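Local structure of endoglucanase E (Clostridium thermocellum, 2WAO) at residues M156-I161 and Q317-R322; V217-G222 and T238-L243; F257-P262 and Y292-P297; G261-G266 and W309-A314. The protein is a cellulase-esterase whose family 2 carbohydrate esterase domain probably deacetylates plant cell-wall polysaccharides and binds cello-oligosaccharides in its active site. All blocks are in the same frame, centred on the assembly; numbering follows the deposited sequence. Where two conformers were deposited one is given.

Contact 1: M156-I161 and Q317-R322; sequences MSYAAI and QLMAER. With FMT (formic acid), chain M.
Tyr158 and Met319 show how a methionine can add to the packing of two helices by turning its end over an aromatic ring. Met319 CE lies 3.9 Å from the ring centroid of Tyr158, only 18° off the ring normal, a CH-pi contact displaced toward the CG–CD2 side. The sulfur is farther off and oblique, and the pair as a whole is a Met-aromatic contact. The two side chains also meet at their bases, with Tyr158 CB 3.6 Å from Met319 CB, and the bend at the last torsion of Met319 (chi3 74°) folds the methyl back onto the ring. Ala159 CB sits over the opposite face. Alongside, Ile161 CG2 presses on Ala320 CB at 3.4 Å, closer than usual for carbons, while the other branch of Ile161 ends with CD1 3.9 Å from Gln317 CG.

Ser157 is the N-cap of its helix: OG accepts from Ala160 N at 2.9 Å. The backbone N of Tyr158 is bonded to His316 ND1, a polar tie between the start of this helix and helix 313-331. Farther out, Arg322 NE donates to a formate oxygen, O2, at 3.1 Å, the formate probably coming from the crystallisation liquor.

Helix 131-134 touches both Tyr158 and Met319 through Ile132, the loop residues Pro262 and Phe296 also reach Met319, and Met172 of strand 168-174 lies against Ser157 and Ala159.

Contact 2: V217-G222 and T238-L243; sequences VVINLG and TAYKNL
Tyr240, Ile219 and Leu243 carry this contact, a compact example of a helix laid on a parallel sheet with one water bridging the phenol and the backbone. The Tyr240 side chain runs past that of Ile219 in the opposite direction, and its hydroxyl end does the touching: Tyr240 OH is 3.3 Å from Ile219 CG2, and Tyr240 CZ 3.8 Å from the same methyl. With CG roughly anti to the backbone N (chi1 -152°), the phenol reaches from the helix down to the strand. There OH binds a water at 2.7 Å, placed at the ring edge and in its plane. That water also accepts from Leu221 N at 2.8 Å, and so connects the phenol to the main chain of the other segment.

Leu243, one turn further along the helix, uses a single branch. Its CD2 meets Ile219 CG2 tip to tip at 3.8 Å, and it crosses Leu221 at about a right angle, with Leu243 CD2 and Leu221 CD1 only 3.4 Å apart. This is tight for two methyls.

The phenol is buried further by Val276 and Val279 of helix 266-285 and by Cys258 on the adjoining strand. Strand 216-220 leads, after the short helix 223-226, into helix 233-250 and then strand 255-260, and the two strands are parallel neighbours: the contact belongs to a beta-alpha-beta crossover of the SGNH-hydrolase fold.

Contact 3: F257-P262 and Y292-P297; sequences FCCVGP and YFVEFP
The Phe257 ring carries Tyr292 CD2 over one face, with Phe257 CE1 as its nearest atom at 3.4 Å, and meets Val294 CG2 at its edge. The planes of the Phe257 and Tyr292 rings are inclined at 40°, an oblique pair. On the other side of the sheet, Phe293 receives Val260 CG2 at its ring edge, 3.7 Å from CE1. These rings flank two parallel strands of a beta-alpha-beta unit, joined by helix 266-285, and strand 291-295 is an outermost strand of the five-stranded sheet.

Four bonds sew the strands together in the parallel pattern, in which Cys258 and Val260 each reach two residues of the partner. Cys258 N gives to Tyr292 O at 2.7 Å and Cys258 O receives Val294 N; Val260 N gives to Val294 O and Val260 O receives Phe296 N at 2.8 Å. Tyr292 OH is bonded outside to His255, and Glu295 forms a salt bridge with Arg273.

Past the strands, Phe296, its CG beside its own backbone N (chi1 -53°), turns its ring back toward Cys259, CE2 3.6 Å from Cys259 CB, with the sulfur oblique to the ring. The peptide before Pro262 is cis, and Gly261 O comes to the edge of the Phe296 ring, 3.5 Å from CD2.

Contact 4: G261-G266 and W309-A314; sequences GPMLWG and WHPSIA. With BGC (beta-D-glucopyranose), chain B; BGC (beta-D-glucopyranose), chain C; BGC (beta-D-glucopyranose), chain D; BGC (beta-D-glucopyranose), chain E.
The backbone oxygen of Met263 accepts a hydrogen bond from O6 of the chain C glucose at 2.8 Å, while its side chain turns to the protein partner His310. Met263 CE lies 3.7 Å from the imidazole centroid, 7° off the ring normal, a CH-pi contact squarely over the face; the bend at chi3 (68°) brings it there. Met263 SD sits obliquely, 3.6 Å from His310 CD2 and 3.8 Å from Pro311 CD, and the methyl also approaches the chain D glucose. Next to it, Pro311 CG meets Pro262 CG, the two side chains crossing at about a right angle.

The imidazole is held on several sides: ND1 is bonded to Glu307 O, the ring stacks with Tyr136, and NE2 shares a longer hydrogen bond of 3.3 Å with O6 of the chain E glucose, either being able to donate. Two indoles flank the sugars, Trp309 with its face toward C2 of the chain C glucose, 3.9 Å above the plane, and Trp265 with C6 of the chain B glucose over its face.

Ser131, in the Gly-Asp-Ser sequence of the family, touches His310 and also bonds the glycan, so the arrangement is consistent with a serine-histidine active site of an SGNH esterase that doubles as an aromatic-lined cellulose-binding cleft.

How the contacts relate
All four contacts lie in the GDSL-like hydrolase part of the chain, and contact 1 spans the longest stretch of chain of the four: contacts 2, 3 and 4 are nested within the loop it closes. Contacts 2 and 3 come in series, about 11 Å apart between centres, and share one parallel sheet, in which strands 216-220, 255-260 and 291-295 are successive neighbours. Contact 4 begins at the Gly261 and Pro262 that follow the strand of contact 3, so the loop leaving strand 255-260 leads into the sugar pocket. Helix 313-331 serves both contacts 1 and 4, whose centres are about 13 Å apart. Asn220, from contact 2, probably bonds Gly261 O, tying the strand ends beside the glycan-binding cleft to the underlying fold.

Contact 1: M156-I161 and Q317-R322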
# COMPACT_ATOMS: atom_id res chain seq x y z
N MET A 156 -3.51 -7.96 3.50
CA MET A 156 -3.22 -8.20 4.93
C MET A 156 -1.96 -7.41 5.39
O MET A 156 -1.25 -7.81 6.33
CB MET A 156 -3.16 -9.69 5.26
CG MET A 156 -4.52 -10.42 5.10
SD MET A 156 -5.81 -9.68 6.16
CE MET A 156 -5.25 -10.21 7.77
N SER A 157 -1.67 -6.30 4.69
CA SER A 157 -0.65 -5.36 5.17
C SER A 157 -1.22 -4.57 6.34
O SER A 157 -2.46 -4.40 6.46
CB SER A 157 -0.24 -4.38 4.07
OG SER A 157 -1.26 -3.44 3.84
N TYR A 158 -0.34 -4.09 7.21
CA TYR A 158 -0.81 -3.23 8.33
C TYR A 158 -1.60 -2.05 7.76
O TYR A 158 -2.54 -1.56 8.42
CB TYR A 158 0.34 -2.71 9.18
CG TYR A 158 1.17 -1.66 8.49
CD1 TYR A 158 0.94 -0.29 8.75
CD2 TYR A 158 2.15 -2.01 7.54
CE1 TYR A 158 1.66 0.68 8.10
CE2 TYR A 158 2.89 -1.02 6.87
CZ TYR A 158 2.64 0.31 7.17
OH TYR A 158 3.30 1.32 6.54
N ALA A 159 -1.20 -1.56 6.58
CA ALA A 159 -1.85 -0.42 5.97
C ALA A 159 -3.31 -0.73 5.57
O ALA A 159 -4.25 0.04 5.87
CB ALA A 159 -1.05 0.02 4.76
N ALA A 160 -3.53 -1.89 4.91
CA ALA A 160 -4.89 -2.24 4.48
C ALA A 160 -5.78 -2.54 5.67
O ALA A 160 -6.98 -2.19 5.70
CB ALA A 160 -4.86 -3.44 3.56
N ILE A 161 -5.19 -3.18 6.67
CA ILE A 161 -5.98 -3.59 7.82
C ILE A 161 -6.40 -2.29 8.61
O ILE A 161 -7.59 -2.15 9.06
CB ILE A 161 -5.13 -4.49 8.74
CG1 ILE A 161 -4.81 -5.85 8.06
CG2 ILE A 161 -5.88 -4.70 10.10
CD1 ILE A 161 -3.66 -6.60 8.80
N GLN A 317 -0.81 -7.34 11.87
CA GLN A 317 -1.96 -7.11 12.70
C GLN A 317 -1.60 -6.25 13.92
O GLN A 317 -2.29 -5.32 14.20
CB GLN A 317 -2.67 -8.41 13.08
CG GLN A 317 -3.32 -9.04 11.83
CD GLN A 317 -3.87 -10.41 12.08
OE1 GLN A 317 -3.19 -11.28 12.63
NE2 GLN A 317 -5.12 -10.63 11.66
N LEU A 318 -0.51 -6.57 14.62
CA LEU A 318 -0.05 -5.75 15.75
C LEU A 318 0.20 -4.28 15.33
O LEU A 318 -0.11 -3.34 16.07
CB LEU A 318 1.24 -6.31 16.35
CG LEU A 318 1.14 -7.64 17.14
CD1 LEU A 318 2.48 -7.95 17.76
CD2 LEU A 318 -0.02 -7.56 18.19
N MET A 319 0.84 -4.11 14.19
CA MET A 319 1.13 -2.77 13.67
C MET A 319 -0.18 -2.03 13.41
O MET A 319 -0.34 -0.84 13.76
CB MET A 319 1.93 -2.92 12.39
CG MET A 319 3.34 -3.39 12.58
SD MET A 319 4.18 -3.66 10.95
CE MET A 319 4.46 -1.99 10.45
N ALA A 320 -1.11 -2.74 12.79
CA ALA A 320 -2.41 -2.13 12.46
C ALA A 320 -3.13 -1.70 13.75
O ALA A 320 -3.67 -0.61 13.78
CB ALA A 320 -3.27 -3.09 11.65
N GLU A 321 -3.08 -2.51 14.81
CA GLU A 321 -3.74 -2.14 16.09
C GLU A 321 -3.12 -0.84 16.64
O GLU A 321 -3.87 0.06 17.11
CB GLU A 321 -3.67 -3.27 17.15
CG GLU A 321 -4.41 -4.55 16.71
CD GLU A 321 -4.22 -5.73 17.66
OE1 GLU A 321 -4.00 -5.45 18.87
OE2 GLU A 321 -4.31 -6.92 17.22
N ARG A 322 -1.79 -0.76 16.63
CA ARG A 322 -1.09 0.40 17.13
C ARG A 322 -1.45 1.64 16.29
O ARG A 322 -1.86 2.69 16.84
CB ARG A 322 0.42 0.15 17.16
CG ARG A 322 1.24 1.35 17.60
CD ARG A 322 2.68 0.98 17.76
NE ARG A 322 2.88 -0.16 18.63
CZ ARG A 322 3.00 -0.10 19.96
NH1 ARG A 322 2.93 1.07 20.59
NH2 ARG A 322 3.16 -1.21 20.66
C FMT M . 3.75 -3.63 16.34
O1 FMT M . 4.92 -3.87 15.93
O2 FMT M . 3.22 -2.53 16.67

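Contact 2: V217-G222 and T238-L243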
# COMPACT_ATOMS: atom_id res chain seq x y z
N VAL A 217 -1.67 10.87 6.15
CA VAL A 217 -0.59 10.26 5.38
C VAL A 217 0.27 9.51 6.42
O VAL A 217 0.58 10.06 7.45
CB VAL A 217 0.24 11.34 4.62
CG1 VAL A 217 1.45 10.71 3.84
CG2 VAL A 217 -0.67 12.11 3.65
N VAL A 218 0.68 8.29 6.09
CA VAL A 218 1.54 7.46 6.92
C VAL A 218 2.81 7.19 6.12
O VAL A 218 2.75 6.68 4.98
CB VAL A 218 0.81 6.13 7.32
CG1 VAL A 218 1.72 5.22 8.16
CG2 VAL A 218 -0.49 6.43 8.11
N ILE A 219 3.95 7.48 6.73
CA ILE A 219 5.22 7.28 6.04
C ILE A 219 5.96 6.20 6.81
O ILE A 219 6.15 6.31 8.01
CB ILE A 219 6.03 8.60 5.99
CG1 ILE A 219 5.23 9.73 5.29
CG2 ILE A 219 7.39 8.35 5.27
CD1 ILE A 219 5.89 11.15 5.35
N ASN A 220 6.42 5.16 6.12
CA ASN A 220 7.24 4.15 6.80
C ASN A 220 8.44 3.87 5.94
O ASN A 220 8.37 3.05 5.05
CB ASN A 220 6.46 2.86 7.16
CG ASN A 220 7.29 1.92 8.07
OD1 ASN A 220 8.54 1.91 8.01
ND2 ASN A 220 6.60 1.14 8.92
N LEU A 221 9.49 4.66 6.15
CA LEU A 221 10.66 4.61 5.31
C LEU A 221 11.89 4.68 6.21
O LEU A 221 11.84 5.27 7.28
CB LEU A 221 10.69 5.81 4.35
CG LEU A 221 9.63 5.81 3.25
CD1 LEU A 221 9.68 7.26 2.64
CD2 LEU A 221 9.98 4.71 2.23
N GLY A 222 12.99 4.12 5.72
CA GLY A 222 14.28 4.28 6.37
C GLY A 222 14.85 2.92 6.67
O GLY A 222 16.04 2.83 6.94
N THR A 238 17.65 15.53 5.85
CA THR A 238 17.21 16.46 4.78
C THR A 238 16.23 15.79 3.79
O THR A 238 15.26 16.40 3.38
CB THR A 238 18.45 17.09 4.08
OG1 THR A 238 19.18 17.87 5.04
CG2 THR A 238 18.02 18.01 2.93
N ALA A 239 16.50 14.53 3.43
CA ALA A 239 15.69 13.75 2.49
C ALA A 239 14.30 13.54 3.10
O ALA A 239 13.29 13.66 2.41
CB ALA A 239 16.38 12.38 2.16
N TYR A 240 14.27 13.21 4.41
CA TYR A 240 12.99 12.97 5.07
C TYR A 240 12.18 14.26 5.13
O TYR A 240 11.01 14.27 4.78
CB TYR A 240 13.22 12.34 6.48
CG TYR A 240 12.05 11.46 6.95
CD1 TYR A 240 12.26 10.14 7.32
CD2 TYR A 240 10.74 11.97 7.03
CE1 TYR A 240 11.22 9.32 7.73
CE2 TYR A 240 9.67 11.13 7.43
CZ TYR A 240 9.92 9.82 7.77
OH TYR A 240 8.87 9.02 8.19
N LYS A 241 12.82 15.37 5.53
CA LYS A 241 12.20 16.69 5.51
C LYS A 241 11.68 17.08 4.11
O LYS A 241 10.58 17.60 4.02
CB LYS A 241 13.14 17.77 6.07
CG LYS A 241 13.37 17.59 7.56
CD LYS A 241 14.36 18.59 8.09
CE LYS A 241 14.41 18.56 9.63
NZ LYS A 241 15.38 19.58 10.21
N ASN A 242 12.44 16.79 3.07
CA ASN A 242 12.03 17.06 1.69
C ASN A 242 10.71 16.37 1.37
O ASN A 242 9.79 16.95 0.77
CB ASN A 242 13.08 16.51 0.72
CG ASN A 242 14.27 17.43 0.55
OD1 ASN A 242 14.23 18.62 0.86
ND2 ASN A 242 15.35 16.86 0.02
N LEU A 243 10.62 15.09 1.80
CA LEU A 243 9.44 14.27 1.56
C LEU A 243 8.22 14.86 2.30
O LEU A 243 7.18 15.06 1.68
CB LEU A 243 9.67 12.78 1.95
CG LEU A 243 8.40 11.92 1.84
CD1 LEU A 243 7.82 11.96 0.38
CD2 LEU A 243 8.69 10.52 2.37
O HOH W 1 9.58 6.45 8.33

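Contact 3: F257-P262 and Y292-P297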
# COMPACT_ATOMS: atom_id res chain seq x y z
N PHE A 257 1.90 10.94 9.71
CA PHE A 257 2.45 10.01 10.74
C PHE A 257 3.73 9.41 10.22
O PHE A 257 3.72 8.72 9.18
CB PHE A 257 1.40 8.92 11.04
CG PHE A 257 0.22 9.44 11.77
CD1 PHE A 257 0.16 9.37 13.17
CD2 PHE A 257 -0.86 9.99 11.06
CE1 PHE A 257 -0.94 9.87 13.86
CE2 PHE A 257 -1.97 10.49 11.75
CZ PHE A 257 -2.01 10.43 13.13
N CYS A 258 4.84 9.72 10.91
CA CYS A 258 6.19 9.24 10.52
C CYS A 258 6.58 8.03 11.37
O CYS A 258 6.62 8.13 12.62
CB CYS A 258 7.21 10.36 10.73
SG CYS A 258 6.85 11.79 9.71
N CYS A 259 6.83 6.89 10.73
CA CYS A 259 6.84 5.61 11.50
C CYS A 259 8.16 4.89 11.37
O CYS A 259 8.76 4.90 10.30
CB CYS A 259 5.73 4.66 11.00
SG CYS A 259 4.08 5.34 11.01
N VAL A 260 8.61 4.29 12.47
CA VAL A 260 9.83 3.47 12.43
C VAL A 260 9.48 2.06 12.95
O VAL A 260 8.82 1.94 13.96
CB VAL A 260 10.93 4.15 13.31
CG1 VAL A 260 12.10 3.25 13.47
CG2 VAL A 260 11.40 5.47 12.63
N GLY A 261 9.93 1.02 12.26
CA GLY A 261 9.82 -0.36 12.74
C GLY A 261 8.95 -1.11 11.76
O GLY A 261 8.29 -0.49 10.93
N PRO A 262 8.86 -2.45 11.90
CA PRO A 262 9.47 -3.25 12.96
C PRO A 262 10.72 -4.09 12.53
O PRO A 262 11.12 -5.00 13.26
CB PRO A 262 8.33 -4.23 13.25
CG PRO A 262 7.86 -4.55 11.84
CD PRO A 262 7.95 -3.26 11.06
N TYR A 292 3.54 13.72 13.28
CA TYR A 292 3.62 12.83 14.46
C TYR A 292 4.60 11.71 14.25
O TYR A 292 4.90 11.32 13.10
CB TYR A 292 2.28 12.20 14.76
CG TYR A 292 1.12 13.18 14.66
CD1 TYR A 292 0.95 14.20 15.62
CD2 TYR A 292 0.20 13.08 13.63
CE1 TYR A 292 -0.16 15.11 15.53
CE2 TYR A 292 -0.90 13.98 13.51
CZ TYR A 292 -1.04 15.00 14.46
OH TYR A 292 -2.12 15.85 14.33
N PHE A 293 5.05 11.16 15.37
CA PHE A 293 5.91 9.99 15.36
C PHE A 293 5.22 8.70 15.87
O PHE A 293 4.47 8.72 16.87
CB PHE A 293 7.17 10.25 16.20
CG PHE A 293 8.11 9.09 16.23
CD1 PHE A 293 8.83 8.73 15.08
CD2 PHE A 293 8.26 8.32 17.41
CE1 PHE A 293 9.71 7.66 15.07
CE2 PHE A 293 9.14 7.22 17.41
CZ PHE A 293 9.86 6.88 16.23
N VAL A 294 5.50 7.58 15.19
CA VAL A 294 5.00 6.26 15.68
C VAL A 294 6.10 5.24 15.56
O VAL A 294 6.76 5.14 14.53
CB VAL A 294 3.75 5.74 14.89
CG1 VAL A 294 3.21 4.41 15.48
CG2 VAL A 294 2.66 6.83 14.75
N GLU A 295 6.35 4.51 16.65
CA GLU A 295 7.30 3.38 16.57
C GLU A 295 6.59 2.04 16.74
O GLU A 295 5.86 1.82 17.74
CB GLU A 295 8.43 3.51 17.59
CG GLU A 295 9.41 2.32 17.43
CD GLU A 295 10.69 2.43 18.28
OE1 GLU A 295 10.87 3.49 18.96
OE2 GLU A 295 11.50 1.45 18.22
N PHE A 296 6.77 1.15 15.75
CA PHE A 296 6.33 -0.24 15.87
C PHE A 296 7.47 -1.01 16.51
O PHE A 296 8.58 -1.04 15.97
CB PHE A 296 5.99 -0.82 14.50
CG PHE A 296 4.99 0.01 13.72
CD1 PHE A 296 3.64 0.03 14.10
CD2 PHE A 296 5.39 0.70 12.57
CE1 PHE A 296 2.70 0.74 13.35
CE2 PHE A 296 4.47 1.42 11.82
CZ PHE A 296 3.12 1.45 12.20
N PRO A 297 7.21 -1.58 17.69
CA PRO A 297 8.28 -2.30 18.38
C PRO A 297 8.88 -3.36 17.48
O PRO A 297 8.18 -4.03 16.70
CB PRO A 297 7.55 -2.97 19.56
CG PRO A 297 6.47 -1.99 19.85
CD PRO A 297 5.96 -1.61 18.47

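Contact 4: G261-G266 and W309-A314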
# COMPACT_ATOMS: atom_id res chain seq x y z
N GLY A 261 9.93 1.02 12.26
CA GLY A 261 9.82 -0.36 12.74
C GLY A 261 8.95 -1.11 11.76
O GLY A 261 8.29 -0.49 10.93
N PRO A 262 8.86 -2.45 11.90
CA PRO A 262 9.47 -3.25 12.96
C PRO A 262 10.72 -4.09 12.53
O PRO A 262 11.12 -5.00 13.26
CB PRO A 262 8.33 -4.23 13.25
CG PRO A 262 7.86 -4.55 11.84
CD PRO A 262 7.95 -3.26 11.06
N MET A 263 11.30 -3.82 11.36
CA MET A 263 12.42 -4.62 10.84
C MET A 263 13.83 -4.18 11.26
O MET A 263 14.73 -5.00 11.29
CB MET A 263 12.35 -4.75 9.32
CG MET A 263 11.13 -5.53 8.86
SD MET A 263 11.20 -5.74 7.07
CE MET A 263 12.61 -6.86 6.90
N LEU A 264 14.03 -2.90 11.56
CA LEU A 264 15.34 -2.43 11.99
C LEU A 264 15.72 -3.01 13.36
O LEU A 264 14.83 -3.32 14.18
CB LEU A 264 15.40 -0.90 12.00
CG LEU A 264 15.46 -0.33 10.57
CD1 LEU A 264 15.50 1.19 10.68
CD2 LEU A 264 16.76 -0.86 9.84
N TRP A 265 17.02 -3.15 13.60
CA TRP A 265 17.51 -3.72 14.87
C TRP A 265 18.83 -3.00 15.20
O TRP A 265 19.45 -2.32 14.34
CB TRP A 265 17.76 -5.25 14.74
CG TRP A 265 18.85 -5.54 13.76
CD1 TRP A 265 18.75 -5.56 12.38
CD2 TRP A 265 20.23 -5.78 14.06
NE1 TRP A 265 19.99 -5.82 11.82
CE2 TRP A 265 20.91 -5.97 12.83
CE3 TRP A 265 20.95 -5.88 15.27
CZ2 TRP A 265 22.29 -6.22 12.76
CZ3 TRP A 265 22.34 -6.16 15.20
CH2 TRP A 265 22.99 -6.33 13.95
N GLY A 266 19.26 -3.17 16.44
CA GLY A 266 20.60 -2.71 16.86
C GLY A 266 20.85 -1.24 16.64
O GLY A 266 19.94 -0.40 16.80
N TRP A 309 12.79 -12.39 6.32
CA TRP A 309 12.56 -11.72 7.63
C TRP A 309 11.54 -10.58 7.59
O TRP A 309 11.45 -9.81 8.57
CB TRP A 309 13.86 -11.11 8.17
CG TRP A 309 14.99 -12.07 8.39
CD1 TRP A 309 15.75 -12.67 7.44
CD2 TRP A 309 15.51 -12.50 9.65
NE1 TRP A 309 16.70 -13.47 8.02
CE2 TRP A 309 16.58 -13.38 9.38
CE3 TRP A 309 15.15 -12.25 10.98
CZ2 TRP A 309 17.30 -14.01 10.39
CZ3 TRP A 309 15.88 -12.87 12.00
CH2 TRP A 309 16.95 -13.73 11.69
N HIS A 310 10.78 -10.43 6.49
CA HIS A 310 9.76 -9.38 6.50
C HIS A 310 8.59 -9.76 7.44
O HIS A 310 8.47 -10.96 7.87
CB HIS A 310 9.28 -9.09 5.07
CG HIS A 310 10.34 -8.42 4.25
ND1 HIS A 310 11.47 -9.07 3.83
CD2 HIS A 310 10.48 -7.13 3.84
CE1 HIS A 310 12.25 -8.24 3.15
NE2 HIS A 310 11.66 -7.06 3.13
N PRO A 311 7.75 -8.77 7.81
CA PRO A 311 6.73 -9.10 8.84
C PRO A 311 5.70 -10.18 8.43
O PRO A 311 5.23 -10.19 7.30
CB PRO A 311 6.05 -7.75 9.14
CG PRO A 311 7.11 -6.71 8.75
CD PRO A 311 7.75 -7.32 7.50
N SER A 312 5.35 -11.03 9.41
CA SER A 312 4.27 -12.01 9.27
C SER A 312 2.91 -11.28 9.32
O SER A 312 2.86 -10.07 9.69
CB SER A 312 4.34 -12.97 10.47
OG SER A 312 4.08 -12.24 11.67
N ILE A 313 1.82 -11.98 8.99
CA ILE A 313 0.50 -11.37 9.14
C ILE A 313 0.24 -10.99 10.59
O ILE A 313 -0.31 -9.91 10.86
CB ILE A 313 -0.59 -12.26 8.55
CG1 ILE A 313 -0.51 -12.13 7.01
CG2 ILE A 313 -1.99 -11.75 9.00
CD1 ILE A 313 -1.14 -13.25 6.31
N ALA A 314 0.64 -11.85 11.54
CA ALA A 314 0.49 -11.46 12.93
C ALA A 314 1.16 -10.13 13.31
O ALA A 314 0.59 -9.32 14.05
CB ALA A 314 0.99 -12.63 13.87
C2 BGC B . 16.45 -9.35 15.97
C3 BGC B . 16.51 -9.94 14.57
C4 BGC B . 17.84 -9.63 13.89
C5 BGC B . 19.01 -9.94 14.83
C6 BGC B . 20.33 -9.55 14.19
C1 BGC B . 17.71 -9.67 16.75
O1 BGC B . 17.67 -9.02 18.00
O2 BGC B . 15.33 -9.86 16.65
O3 BGC B . 15.46 -9.42 13.79
O4 BGC B . 17.98 -10.13 13.04
O5 BGC B . 18.84 -9.23 16.03
O6 BGC B . 21.31 -9.38 15.19
C2 BGC C . 18.77 -10.18 10.75
C3 BGC C . 18.83 -9.31 9.50
C4 BGC C . 17.45 -8.72 9.17
C5 BGC C . 16.68 -8.20 10.39
C6 BGC C . 15.22 -7.90 10.05
C1 BGC C . 18.04 -9.39 11.83
O2 BGC C . 20.08 -10.41 11.18
O3 BGC C . 19.32 -10.12 8.45
O4 BGC C . 17.69 -8.02 8.05
O5 BGC C . 16.72 -9.16 11.43
O6 BGC C . 14.39 -7.75 11.21
C2 BGC D . 16.60 -7.06 6.14
C3 BGC D . 15.91 -7.41 4.82
C4 BGC D . 16.72 -8.43 4.04
C5 BGC D . 17.04 -9.65 4.91
C6 BGC D . 18.05 -10.51 4.15
C1 BGC D . 16.91 -8.35 6.92
O2 BGC D . 15.78 -6.20 6.92
O3 BGC D . 15.73 -6.23 4.06
O4 BGC D . 16.09 -8.94 2.98
O5 BGC D . 17.63 -9.30 6.16
O6 BGC D . 18.31 -11.55 5.02
C2 BGC E . 16.21 -9.27 0.57
C3 BGC E . 16.31 -8.52 -0.75
C4 BGC E . 15.22 -7.45 -0.83
C5 BGC E . 15.33 -6.54 0.42
C6 BGC E . 14.34 -5.35 0.44
C1 BGC E . 16.24 -8.28 1.73
O2 BGC E . 17.26 -10.24 0.64
O3 BGC E . 16.17 -9.44 -1.84
O4 BGC E . 15.60 -6.77 -1.91
O5 BGC E . 15.19 -7.34 1.58
O6 BGC E . 13.02 -5.86 0.42